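Local atomic coordinates of hydrolase, HAD superfamily, subfamily III A (Legionella pneumophila, PDB entry 3N1U), a protein that probably hydrolyses 3-deoxy-D-manno-octulosonate 8-phosphate to the free sugar acid and phosphate, a metal-dependent step of lipopolysaccharide biosynthesis. Residues D25-L30 / E43-H48; A66-A71 / K90-K95; V49-G54 / G157-L162; C21-V26 / F113-D118. All coordinates share one frame; numbering follows the deposited sequence.

Interaction 1: D25-L30 / E43-H48; sequences DVDGVL and ELKSFH. With CA (calcium ion), chain B.
The loop that carries the DxDxV signature expected of a HAD phosphatase meets strand 43-48 of the two-stranded antiparallel hairpin here, with Asp27 and Lys45 as the polar pair. Lys45 reaches across from the strand, its chain straight as far as CE and then turned at the last torsion (chi4 -54°), which brings NZ to 2.6 Å from Asp27 OD1. This salt bridge uses the syn lone pair of OD1, on the side of the other carboxylate oxygen, and the two side chains run at about a right angle. The backbone of Asp27 serves the metal instead: its O binds the calcium at 2.4 Å, beside Asp25 OD2 at 2.2 Å, and Asp118 completes the protein ligands. Further along, Val26 CG1 approaches the edge of the Phe47 ring near its plane, 3.9 Å from CE1, while Leu30 CB packs 4.0 Å from CD1 of the same ring. Water 1 then joins the backbones, donating to Leu30 O and accepting from His48 N. Strand 43-48 also pairs antiparallel with a strand of the second subunit. Since the carboxylate of Asp27 is tied to a lysine while its carbonyl is tied to calcium, the salt bridge restrains the turn of the side chain and the metal bond holds the backbone, and the ammonium group probably offsets part of the negative charge gathered at the site.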
loop_
_atom_site.group_PDB
_atom_site.type_symbol
_atom_site.label_atom_id
_atom_site.label_comp_id
_atom_site.label_asym_id
_atom_site.label_seq_id
_atom_site.Cartn_x
_atom_site.Cartn_y
_atom_site.Cartn_z
ATOM N N ASP A 25 -6.014 19.974 -1.430
ATOM C CA ASP A 25 -5.499 19.662 -0.100
ATOM C C ASP A 25 -4.304 18.696 -0.279
ATOM O O ASP A 25 -4.141 18.105 -1.351
ATOM C CB ASP A 25 -6.584 18.964 0.694
ATOM C CG ASP A 25 -6.108 18.535 2.075
ATOM O OD1 ASP A 25 -5.409 19.313 2.770
ATOM O OD2 ASP A 25 -6.449 17.416 2.466
ATOM N N VAL A 26 -3.463 18.563 0.756
ATOM C CA VAL A 26 -2.332 17.620 0.683
ATOM C C VAL A 26 -2.649 16.234 1.238
ATOM O O VAL A 26 -2.915 15.294 0.490
ATOM C CB VAL A 26 -1.062 18.205 1.360
ATOM C CG1 VAL A 26 0.074 17.166 1.305
ATOM C CG2 VAL A 26 -0.678 19.513 0.594
ATOM N N ASP A 27 -2.681 16.093 2.572
ATOM C CA ASP A 27 -2.709 14.762 3.150
ATOM C C ASP A 27 -4.054 14.104 2.908
ATOM O O ASP A 27 -5.064 14.681 3.319
ATOM C CB ASP A 27 -2.509 14.880 4.660
ATOM C CG ASP A 27 -1.116 15.349 5.019
ATOM O OD1 ASP A 27 -0.158 14.545 4.903
ATOM O OD2 ASP A 27 -0.970 16.500 5.416
ATOM N N GLY A 28 -4.072 12.927 2.273
ATOM C CA GLY A 28 -5.357 12.236 1.972
ATOM C C GLY A 28 -5.878 12.525 0.555
ATOM O O GLY A 28 -6.832 11.852 0.053
ATOM N N VAL A 29 -5.268 13.520 -0.094
ATOM C CA VAL A 29 -5.689 13.950 -1.439
ATOM C C VAL A 29 -4.534 13.862 -2.435
ATOM O O VAL A 29 -4.602 13.114 -3.400
ATOM C CB VAL A 29 -6.354 15.381 -1.413
ATOM C CG1 VAL A 29 -6.617 15.941 -2.870
ATOM C CG2 VAL A 29 -7.660 15.367 -0.587
ATOM N N LEU A 30 -3.456 14.601 -2.184
ATOM C CA LEU A 30 -2.237 14.395 -2.949
ATOM C C LEU A 30 -1.423 13.210 -2.368
ATOM O O LEU A 30 -0.549 12.667 -3.031
ATOM C CB LEU A 30 -1.419 15.685 -2.961
ATOM C CG LEU A 30 -2.032 16.767 -3.920
ATOM C CD1 LEU A 30 -1.334 18.093 -3.668
ATOM C CD2 LEU A 30 -1.821 16.378 -5.401
ATOM N N GLU A 43 9.825 12.552 9.154
ATOM C CA GLU A 43 8.463 12.269 8.598
ATOM C C GLU A 43 8.573 12.181 7.096
ATOM O O GLU A 43 9.413 12.876 6.467
ATOM C CB GLU A 43 7.453 13.380 8.914
ATOM C CG GLU A 43 7.286 13.783 10.383
ATOM C CD GLU A 43 6.664 15.179 10.531
ATOM O OE1 GLU A 43 7.407 16.183 10.725
ATOM O OE2 GLU A 43 5.428 15.275 10.435
ATOM N N LEU A 44 7.680 11.399 6.490
ATOM C CA LEU A 44 7.655 11.369 5.033
ATOM C C LEU A 44 6.213 11.324 4.638
ATOM O O LEU A 44 5.349 10.977 5.464
ATOM C CB LEU A 44 8.360 10.109 4.514
ATOM C CG LEU A 44 9.797 9.879 4.894
ATOM C CD1 LEU A 44 9.869 8.929 6.102
ATOM C CD2 LEU A 44 10.507 9.187 3.711
ATOM N N LYS A 45 5.934 11.733 3.411
ATOM C CA LYS A 45 4.637 11.473 2.785
ATOM C C LYS A 45 4.924 10.895 1.400
ATOM O O LYS A 45 6.015 11.095 0.841
ATOM C CB LYS A 45 3.817 12.753 2.557
ATOM C CG LYS A 45 3.689 13.662 3.793
ATOM C CD LYS A 45 2.949 14.952 3.466
ATOM C CE LYS A 45 2.777 15.822 4.711
ATOM N NZ LYS A 45 2.121 15.152 5.929
ATOM N N SER A 46 3.888 10.316 0.799
ATOM C CA SER A 46 4.046 9.631 -0.494
ATOM C C SER A 46 3.104 10.272 -1.488
ATOM O O SER A 46 1.867 10.273 -1.244
ATOM C CB SER A 46 3.674 8.139 -0.300
ATOM O OG SER A 46 4.561 7.601 0.681
ATOM N N PHE A 47 3.647 10.815 -2.602
ATOM C CA PHE A 47 2.828 11.485 -3.632
ATOM C C PHE A 47 2.822 10.620 -4.892
ATOM O O PHE A 47 3.687 9.776 -5.034
ATOM C CB PHE A 47 3.457 12.844 -3.957
ATOM C CG PHE A 47 3.526 13.768 -2.766
ATOM C CD1 PHE A 47 2.405 14.541 -2.413
ATOM C CD2 PHE A 47 4.690 13.863 -2.004
ATOM C CE1 PHE A 47 2.396 15.384 -1.268
ATOM C CE2 PHE A 47 4.724 14.699 -0.866
ATOM C CZ PHE A 47 3.589 15.496 -0.498
ATOM N N HIS A 48 1.902 10.839 -5.830
ATOM C CA HIS A 48 1.809 9.943 -6.955
ATOM C C HIS A 48 2.222 10.699 -8.232
ATOM O O HIS A 48 1.787 11.827 -8.473
ATOM C CB HIS A 48 0.363 9.418 -7.085
ATOM C CG HIS A 48 0.268 8.238 -8.004
ATOM N ND1 HIS A 48 0.376 8.348 -9.398
ATOM C CD2 HIS A 48 0.125 6.925 -7.735
ATOM C CE1 HIS A 48 0.312 7.137 -9.929
ATOM N NE2 HIS A 48 0.165 6.253 -8.941
HETATM CA CA CA B . -6.738 16.101 4.203
HETATM O O HOH W 1 -0.169 12.810 -5.541
HETATM O O HOH W 2 -5.312 17.023 5.893
HETATM O O HOH W 3 -7.283 14.400 5.806
HETATM O O HOH W 4 -8.314 17.778 5.005
#

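Interaction 2: A66-A71 / K90-K95; sequences AIITTA and KGQVDK
Ile68, Thr70 and Lys95 bury the most surface in this contact. Lys95, extended beyond CG, runs antiparallel to the Ile68 side chain, with its CG 3.8 Å from Ile68 CG2. At the far end NZ donates to Ile68 O at 3.2 Å, from above the carbonyl plane, and to water 5, which also accepts from Thr70 N. Beyond the two segments, NZ forms salt bridges to Asp122 and to the metal ligand Asp25, and a hydrogen bond with Tyr115 OH. The end of strand 64-68 with the loop after it meets the loop that follows the neighbouring parallel strand 87-89, at the C-terminal end of the Rossmann-like HAD sheet, the end at which the metal is bound. Thr70 grips the second loop: its OG1, placed beside its own backbone N (chi1 -55°), donates to Gln92 O at 2.7 Å and receives a hydrogen bond from water 6, which donates to Val93 O as well. Between these side chains the backbones interlock, with Gln92 N bonded to Thr69 O (2.9 Å, 172°) and Gly91 N to Ala71 O. Thr69 OG1 accepts from Ala71 N in an ST turn, while its CG2 lies beside Lys90 CG.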
loop_
_atom_site.group_PDB
_atom_site.type_symbol
_atom_site.label_atom_id
_atom_site.label_comp_id
_atom_site.label_asym_id
_atom_site.label_seq_id
_atom_site.Cartn_x
_atom_site.Cartn_y
_atom_site.Cartn_z
ATOM N N ALA A 66 -3.138 25.613 -6.881
ATOM C CA ALA A 66 -2.803 26.018 -5.529
ATOM C C ALA A 66 -3.053 24.900 -4.522
ATOM O O ALA A 66 -3.884 24.001 -4.751
ATOM C CB ALA A 66 -3.673 27.246 -5.158
ATOM N N ILE A 67 -2.359 24.976 -3.389
ATOM C CA ILE A 67 -2.560 24.031 -2.301
ATOM C C ILE A 67 -3.000 24.772 -1.016
ATOM O O ILE A 67 -2.476 25.830 -0.701
ATOM C CB ILE A 67 -1.290 23.193 -2.035
ATOM C CG1 ILE A 67 -1.395 21.809 -2.730
ATOM C CG2 ILE A 67 -1.119 22.914 -0.492
ATOM C CD1 ILE A 67 -1.345 21.868 -4.320
ATOM N N ILE A 68 -3.931 24.182 -0.264
ATOM C CA ILE A 68 -4.271 24.705 1.075
ATOM C C ILE A 68 -4.266 23.486 1.999
ATOM O O ILE A 68 -5.061 22.544 1.831
ATOM C CB ILE A 68 -5.660 25.420 1.151
ATOM C CG1 ILE A 68 -5.733 26.568 0.152
ATOM C CG2 ILE A 68 -5.936 25.909 2.605
ATOM C CD1 ILE A 68 -7.099 27.316 0.119
ATOM N N THR A 69 -3.365 23.505 2.961
ATOM C CA THR A 69 -3.177 22.309 3.796
ATOM C C THR A 69 -3.057 22.673 5.278
ATOM O O THR A 69 -2.582 23.785 5.614
ATOM C CB THR A 69 -1.904 21.485 3.354
ATOM O OG1 THR A 69 -1.775 20.366 4.232
ATOM C CG2 THR A 69 -0.636 22.317 3.474
ATOM N N THR A 70 -3.475 21.718 6.137
ATOM C CA THR A 70 -3.184 21.785 7.575
ATOM C C THR A 70 -1.741 21.353 7.897
ATOM O O THR A 70 -1.155 21.820 8.896
ATOM C CB THR A 70 -4.218 20.961 8.384
ATOM O OG1 THR A 70 -5.534 21.432 8.032
ATOM C CG2 THR A 70 -4.002 21.117 9.941
ATOM N N ALA A 71 -1.163 20.499 7.038
ATOM C CA ALA A 71 0.229 20.054 7.204
ATOM C C ALA A 71 1.157 21.284 7.294
ATOM O O ALA A 71 0.911 22.298 6.644
ATOM C CB ALA A 71 0.666 19.092 6.031
ATOM N N LYS A 90 0.116 26.632 4.215
ATOM C CA LYS A 90 0.414 25.536 5.136
ATOM C C LYS A 90 -0.093 25.845 6.551
ATOM O O LYS A 90 -0.267 27.019 6.889
ATOM C CB LYS A 90 1.929 25.372 5.236
ATOM C CG LYS A 90 2.554 24.600 4.056
ATOM C CD LYS A 90 3.862 23.992 4.499
ATOM C CE LYS A 90 4.711 25.049 5.199
ATOM N NZ LYS A 90 5.971 24.463 5.738
ATOM N N GLY A 91 -0.308 24.804 7.359
ATOM C CA GLY A 91 -0.753 25.005 8.744
ATOM C C GLY A 91 -2.130 25.595 8.896
ATOM O O GLY A 91 -2.411 26.204 9.921
ATOM N N GLN A 92 -3.007 25.454 7.886
ATOM C CA GLN A 92 -4.329 26.138 7.934
ATOM C C GLN A 92 -5.280 25.128 8.519
ATOM O O GLN A 92 -5.553 24.098 7.880
ATOM C CB GLN A 92 -4.807 26.531 6.517
ATOM C CG GLN A 92 -3.772 27.438 5.765
ATOM C CD GLN A 92 -3.536 28.775 6.514
ATOM O OE1 GLN A 92 -4.465 29.547 6.737
ATOM N NE2 GLN A 92 -2.282 29.029 6.914
ATOM N N VAL A 93 -5.747 25.381 9.746
ATOM C CA VAL A 93 -6.616 24.428 10.436
ATOM C C VAL A 93 -8.047 24.679 9.968
ATOM O O VAL A 93 -8.746 23.752 9.547
ATOM C CB VAL A 93 -6.532 24.592 11.970
ATOM C CG1 VAL A 93 -7.748 23.946 12.649
ATOM C CG2 VAL A 93 -5.202 24.020 12.487
ATOM N N ASP A 94 -8.477 25.936 10.083
ATOM C CA ASP A 94 -9.638 26.427 9.338
ATOM C C ASP A 94 -9.086 27.044 8.043
ATOM O O ASP A 94 -8.196 27.902 8.116
ATOM C CB ASP A 94 -10.411 27.484 10.139
ATOM C CG ASP A 94 -11.787 27.782 9.543
ATOM O OD1 ASP A 94 -11.867 28.318 8.414
ATOM O OD2 ASP A 94 -12.803 27.502 10.215
ATOM N N LYS A 95 -9.626 26.606 6.896
ATOM C CA LYS A 95 -9.081 26.898 5.548
ATOM C C LYS A 95 -9.757 28.084 4.832
ATOM O O LYS A 95 -9.300 28.510 3.765
ATOM C CB LYS A 95 -9.194 25.648 4.667
ATOM C CG LYS A 95 -8.338 24.444 5.202
ATOM C CD LYS A 95 -8.302 23.292 4.192
ATOM C CE LYS A 95 -7.272 22.219 4.641
ATOM N NZ LYS A 95 -7.224 21.104 3.668
HETATM O O HOH W 5 -5.529 19.674 5.616
HETATM O O HOH W 6 -7.654 21.054 9.590
#

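Interaction 3: V49-G54 / G157-L162; sequences VQDGMG and GAVREL
Asp51 and Arg160 reach across in opposite directions between helices 49-60 and 158-169, whose local axes pass 7.6 Å apart at 29°. The side chain of Asp51 reaches the N-terminal turn of helix 158-169: its OD1 accepts from Arg160 N at 2.9 Å, met on the anti side and out of the carboxylate plane. The other oxygen, OD2, receives a hydrogen bond from water 7, which accepts from Val159 N at 3.0 Å. Gly157 holds the N-cap position with its CA against OD1. In return Arg160 sits as a knob among Gln50, Asp51, Met53 and Gly54. A bend at chi2 (52°) lays its chain over the first helix, with CD 3.5 Å from Gly54 CA, and NH1 donates to Gln50 O at 3.0 Å, in the guanidinium plane and on a carbonyl lone pair. Gln50 O also keeps its helical bond from Gly54 N, so two donors share it. Met53 (modelled as selenomethionine) runs beside the arginine, CG 3.4 Å from NH1. Arg160 NE forms a salt bridge to Asp164, and NH2 one to Asp119 of the second subunit; Gln50 NE2 donates to Asp118 OD2 and Asn137 O of the second subunit. The carboxylate of Asp51 beside a helix N-terminus is probably favoured by the helix dipole, and the arginine, shared between a carbonyl and two acids, ties the helix pair to the subunit interface.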
loop_
_atom_site.group_PDB
_atom_site.type_symbol
_atom_site.label_atom_id
_atom_site.label_comp_id
_atom_site.label_asym_id
_atom_site.label_seq_id
_atom_site.Cartn_x
_atom_site.Cartn_y
_atom_site.Cartn_z
ATOM N N VAL A 49 3.063 10.083 -9.028
ATOM C CA VAL A 49 3.536 10.734 -10.261
ATOM C C VAL A 49 2.446 11.106 -11.247
ATOM O O VAL A 49 2.615 12.042 -12.022
ATOM C CB VAL A 49 4.569 9.863 -10.991
ATOM C CG1 VAL A 49 5.884 9.879 -10.165
ATOM C CG2 VAL A 49 4.002 8.454 -11.327
ATOM N N GLN A 50 1.363 10.320 -11.327
ATOM C CA GLN A 50 0.311 10.721 -12.280
ATOM C C GLN A 50 -0.395 11.999 -11.837
ATOM O O GLN A 50 -0.904 12.726 -12.654
ATOM C CB GLN A 50 -0.736 9.622 -12.508
ATOM C CG GLN A 50 -0.146 8.397 -13.271
ATOM C CD GLN A 50 -1.106 7.205 -13.314
ATOM O OE1 GLN A 50 -2.242 7.326 -12.875
ATOM N NE2 GLN A 50 -0.636 6.053 -13.823
ATOM N N ASP A 51 -0.485 12.225 -10.539
ATOM C CA ASP A 51 -1.092 13.454 -10.021
ATOM C C ASP A 51 -0.166 14.607 -10.267
ATOM O O ASP A 51 -0.621 15.689 -10.633
ATOM C CB ASP A 51 -1.296 13.328 -8.498
ATOM C CG ASP A 51 -2.375 12.379 -8.100
ATOM O OD1 ASP A 51 -3.334 12.115 -8.852
ATOM O OD2 ASP A 51 -2.262 11.887 -6.928
ATOM N N GLY A 52 1.134 14.408 -10.055
ATOM C CA GLY A 52 2.108 15.478 -10.363
ATOM C C GLY A 52 2.049 15.884 -11.858
ATOM O O GLY A 52 2.042 17.061 -12.188
HETATM N N MSE A 53 1.918 14.909 -12.743
HETATM C CA MSE A 53 1.738 15.187 -14.185
HETATM C C MSE A 53 0.422 15.937 -14.448
HETATM O O MSE A 53 0.405 16.868 -15.263
HETATM C CB MSE A 53 1.789 13.864 -14.990
HETATM C CG MSE A 53 1.395 13.990 -16.433
HETATM SE SE MSE A 53 2.822 14.966 -17.382
HETATM C CE MSE A 53 4.024 13.476 -17.398
ATOM N N GLY A 54 -0.668 15.499 -13.798
ATOM C CA GLY A 54 -1.975 16.226 -13.843
ATOM C C GLY A 54 -1.833 17.719 -13.554
ATOM O O GLY A 54 -2.292 18.587 -14.335
ATOM N N GLY A 157 -3.856 8.787 -7.933
ATOM C CA GLY A 157 -4.323 9.309 -9.247
ATOM C C GLY A 157 -5.700 9.997 -9.265
ATOM O O GLY A 157 -6.215 10.280 -10.358
ATOM N N ALA A 158 -6.291 10.224 -8.078
ATOM C CA ALA A 158 -7.603 10.935 -7.983
ATOM C C ALA A 158 -7.455 12.387 -8.479
ATOM O O ALA A 158 -8.297 12.877 -9.211
ATOM C CB ALA A 158 -8.133 10.945 -6.561
ATOM N N VAL A 159 -6.374 13.072 -8.083
ATOM C CA VAL A 159 -6.184 14.440 -8.532
ATOM C C VAL A 159 -5.953 14.466 -10.045
ATOM O O VAL A 159 -6.497 15.329 -10.717
ATOM C CB VAL A 159 -4.963 15.081 -7.773
ATOM C CG1 VAL A 159 -4.489 16.366 -8.451
ATOM C CG2 VAL A 159 -5.370 15.355 -6.302
ATOM N N ARG A 160 -5.239 13.461 -10.601
ATOM C CA ARG A 160 -5.049 13.411 -12.056
ATOM C C ARG A 160 -6.433 13.273 -12.747
ATOM O O ARG A 160 -6.681 13.872 -13.802
ATOM C CB ARG A 160 -4.217 12.164 -12.438
ATOM C CG ARG A 160 -4.099 11.963 -13.946
ATOM C CD ARG A 160 -3.596 13.273 -14.661
ATOM N NE ARG A 160 -3.275 12.989 -16.044
ATOM C CZ ARG A 160 -2.154 12.358 -16.427
ATOM N NH1 ARG A 160 -1.227 12.014 -15.530
ATOM N NH2 ARG A 160 -1.940 12.073 -17.718
ATOM N N GLU A 161 -7.316 12.483 -12.141
ATOM C CA GLU A 161 -8.651 12.212 -12.750
ATOM C C GLU A 161 -9.414 13.538 -12.855
ATOM O O GLU A 161 -10.043 13.825 -13.875
ATOM C CB GLU A 161 -9.396 11.255 -11.824
ATOM C CG GLU A 161 -10.661 10.639 -12.336
ATOM C CD GLU A 161 -11.245 9.624 -11.292
ATOM O OE1 GLU A 161 -10.467 8.946 -10.610
ATOM O OE2 GLU A 161 -12.475 9.585 -11.160
ATOM N N LEU A 162 -9.319 14.354 -11.811
ATOM C CA LEU A 162 -9.907 15.725 -11.846
ATOM C C LEU A 162 -9.216 16.641 -12.879
ATOM O O LEU A 162 -9.892 17.400 -13.613
ATOM C CB LEU A 162 -9.889 16.327 -10.414
ATOM C CG LEU A 162 -10.416 17.770 -10.277
ATOM C CD1 LEU A 162 -11.810 17.827 -10.983
ATOM C CD2 LEU A 162 -10.490 18.081 -8.789
HETATM O O HOH W 7 -4.718 11.899 -5.878
#

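Interaction 4: C21-V26 / F113-D118; sequences CLICDV and FAYIGD. With CA (calcium ion), chain B.
Two central parallel strands of the HAD core, 21-24 and 113-117, run side by side here and deliver Asp25 and Asp118 to the calcium at their C-terminal ends. Four backbone bonds knit them: Ala114 N to Cys21 O, Ile23 N to Ala114 O, Ile116 N to Ile23 O, and Asp25 N to Ile116 O at 3.2 Å. On one face of the sheet Ile23 wedges between two rings. Its CD1 lies 3.5 Å from Phe113 CD1, while CG2 rests 3.7 Å from Tyr115 CD2. Cys21 adds an oblique sulfur-aromatic contact with the Phe113 ring. The face with Leu22, Cys24 and Ile116 is covered by helix 158-169; there Leu22 CD1 meets Ala114 CB at 3.7 Å and Cys24 SG meets Ile116 CG2. At the metal, Asp118 OD1 binds at 2.2 Å beside Asp25 OD2, the carboxylate planes only 12° apart, and the cation lets these two oxygens sit close. Asp25 OD1 is held by Lys95, Asp118 OD2 by water 3 and by Gln50 of the third subunit. Acids just past the ends of adjacent parallel strands are the hallmark of the HAD phosphatase metal site, where magnesium is the expected cofactor.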
loop_
_atom_site.group_PDB
_atom_site.type_symbol
_atom_site.label_atom_id
_atom_site.label_comp_id
_atom_site.label_asym_id
_atom_site.label_seq_id
_atom_site.Cartn_x
_atom_site.Cartn_y
_atom_site.Cartn_z
ATOM N N CYS A 21 -8.669 27.853 -11.732
ATOM C CA CYS A 21 -7.678 27.438 -10.722
ATOM C C CYS A 21 -8.165 26.187 -10.049
ATOM O O CYS A 21 -9.323 26.133 -9.606
ATOM C CB CYS A 21 -7.489 28.562 -9.682
ATOM S SG CYS A 21 -6.301 28.146 -8.334
ATOM N N LEU A 22 -7.312 25.146 -9.973
ATOM C CA LEU A 22 -7.592 23.994 -9.087
ATOM C C LEU A 22 -6.825 24.131 -7.744
ATOM O O LEU A 22 -5.591 24.364 -7.743
ATOM C CB LEU A 22 -7.177 22.648 -9.785
ATOM C CG LEU A 22 -7.254 21.446 -8.817
ATOM C CD1 LEU A 22 -8.710 21.184 -8.332
ATOM C CD2 LEU A 22 -6.690 20.185 -9.530
ATOM N N ILE A 23 -7.533 23.970 -6.625
ATOM C CA ILE A 23 -6.935 23.981 -5.312
ATOM C C ILE A 23 -6.988 22.551 -4.757
ATOM O O ILE A 23 -8.050 21.885 -4.805
ATOM C CB ILE A 23 -7.715 24.875 -4.273
ATOM C CG1 ILE A 23 -8.003 26.294 -4.840
ATOM C CG2 ILE A 23 -6.924 24.988 -2.996
ATOM C CD1 ILE A 23 -9.076 27.072 -4.007
ATOM N N CYS A 24 -5.851 22.079 -4.251
ATOM C CA CYS A 24 -5.786 20.756 -3.650
ATOM C C CYS A 24 -5.430 20.863 -2.216
ATOM O O CYS A 24 -4.576 21.664 -1.847
ATOM C CB CYS A 24 -4.702 19.851 -4.301
ATOM S SG CYS A 24 -4.885 19.620 -6.077
ATOM N N ASP A 25 -6.014 19.974 -1.430
ATOM C CA ASP A 25 -5.499 19.662 -0.100
ATOM C C ASP A 25 -4.304 18.696 -0.279
ATOM O O ASP A 25 -4.141 18.105 -1.351
ATOM C CB ASP A 25 -6.584 18.964 0.694
ATOM C CG ASP A 25 -6.108 18.535 2.075
ATOM O OD1 ASP A 25 -5.409 19.313 2.770
ATOM O OD2 ASP A 25 -6.449 17.416 2.466
ATOM N N VAL A 26 -3.463 18.563 0.756
ATOM C CA VAL A 26 -2.332 17.620 0.683
ATOM C C VAL A 26 -2.649 16.234 1.238
ATOM O O VAL A 26 -2.915 15.294 0.490
ATOM C CB VAL A 26 -1.062 18.205 1.360
ATOM C CG1 VAL A 26 0.074 17.166 1.305
ATOM C CG2 VAL A 26 -0.678 19.513 0.594
ATOM N N PHE A 113 -13.090 28.521 -9.335
ATOM C CA PHE A 113 -12.243 27.584 -8.579
ATOM C C PHE A 113 -12.823 26.162 -8.561
ATOM O O PHE A 113 -14.056 25.994 -8.451
ATOM C CB PHE A 113 -12.139 28.047 -7.104
ATOM C CG PHE A 113 -11.240 29.205 -6.904
ATOM C CD1 PHE A 113 -9.850 29.024 -6.846
ATOM C CD2 PHE A 113 -11.782 30.511 -6.779
ATOM C CE1 PHE A 113 -9.004 30.122 -6.691
ATOM C CE2 PHE A 113 -10.937 31.607 -6.606
ATOM C CZ PHE A 113 -9.545 31.404 -6.572
ATOM N N ALA A 114 -11.934 25.158 -8.658
ATOM C CA ALA A 114 -12.234 23.802 -8.207
ATOM C C ALA A 114 -11.455 23.550 -6.924
ATOM O O ALA A 114 -10.377 24.155 -6.716
ATOM C CB ALA A 114 -11.864 22.752 -9.341
ATOM N N TYR A 115 -11.952 22.624 -6.079
ATOM C CA TYR A 115 -11.303 22.269 -4.834
ATOM C C TYR A 115 -11.529 20.778 -4.593
ATOM O O TYR A 115 -12.680 20.271 -4.747
ATOM C CB TYR A 115 -11.923 23.056 -3.635
ATOM C CG TYR A 115 -11.142 22.799 -2.353
ATOM C CD1 TYR A 115 -11.259 21.600 -1.643
ATOM C CD2 TYR A 115 -10.246 23.742 -1.873
ATOM C CE1 TYR A 115 -10.534 21.386 -0.468
ATOM C CE2 TYR A 115 -9.530 23.531 -0.727
ATOM C CZ TYR A 115 -9.676 22.355 -0.029
ATOM O OH TYR A 115 -8.927 22.185 1.112
ATOM N N ILE A 116 -10.448 20.056 -4.316
ATOM C CA ILE A 116 -10.498 18.625 -4.055
ATOM C C ILE A 116 -9.978 18.333 -2.617
ATOM O O ILE A 116 -8.876 18.755 -2.212
ATOM C CB ILE A 116 -9.798 17.805 -5.186
ATOM C CG1 ILE A 116 -9.982 16.289 -4.946
ATOM C CG2 ILE A 116 -8.291 18.213 -5.333
ATOM C CD1 ILE A 116 -9.507 15.414 -6.152
ATOM N N GLY A 117 -10.831 17.664 -1.863
ATOM C CA GLY A 117 -10.673 17.541 -0.416
ATOM C C GLY A 117 -10.996 16.118 0.049
ATOM O O GLY A 117 -11.569 15.326 -0.699
ATOM N N ASP A 118 -10.711 15.823 1.310
ATOM C CA ASP A 118 -11.104 14.512 1.900
ATOM C C ASP A 118 -11.725 14.559 3.327
ATOM O O ASP A 118 -12.257 13.541 3.806
ATOM C CB ASP A 118 -9.870 13.597 1.935
ATOM C CG ASP A 118 -8.915 13.950 3.067
ATOM O OD1 ASP A 118 -8.383 15.102 3.151
ATOM O OD2 ASP A 118 -8.644 13.026 3.875
HETATM CA CA CA B . -6.738 16.101 4.203
HETATM O O HOH W 3 -7.283 14.400 5.806
HETATM O O HOH W 2 -5.312 17.023 5.893
HETATM O O HOH W 4 -8.314 17.778 5.005
#

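Overall arrangement
Interactions 1 and 4 share Asp25 and Val26 and together supply every protein ligand of the calcium, with Asp27 O and Asp118 OD1 3.3 Å apart on the metal. Interaction 2 borders the same site: Lys95 NZ lies 2.7 Å from Asp25 OD1 in a salt bridge, and Ala71 CB packs 3.1 Å from Asp27 OD2. Strands 64-68 and 21-24 are sheet neighbours, which joins interactions 2 and 4 through the backbone too. Interaction 3 backs the sheet through Leu162 CD2, 3.6 Å from Leu22 CD1, and the loop of interaction 1 through Val159 CG2, 3.7 Å from Val29 CG1. Interactions 2 and 3 do not touch, their centres lying about 20 Å apart on opposite sides of the chain's centre.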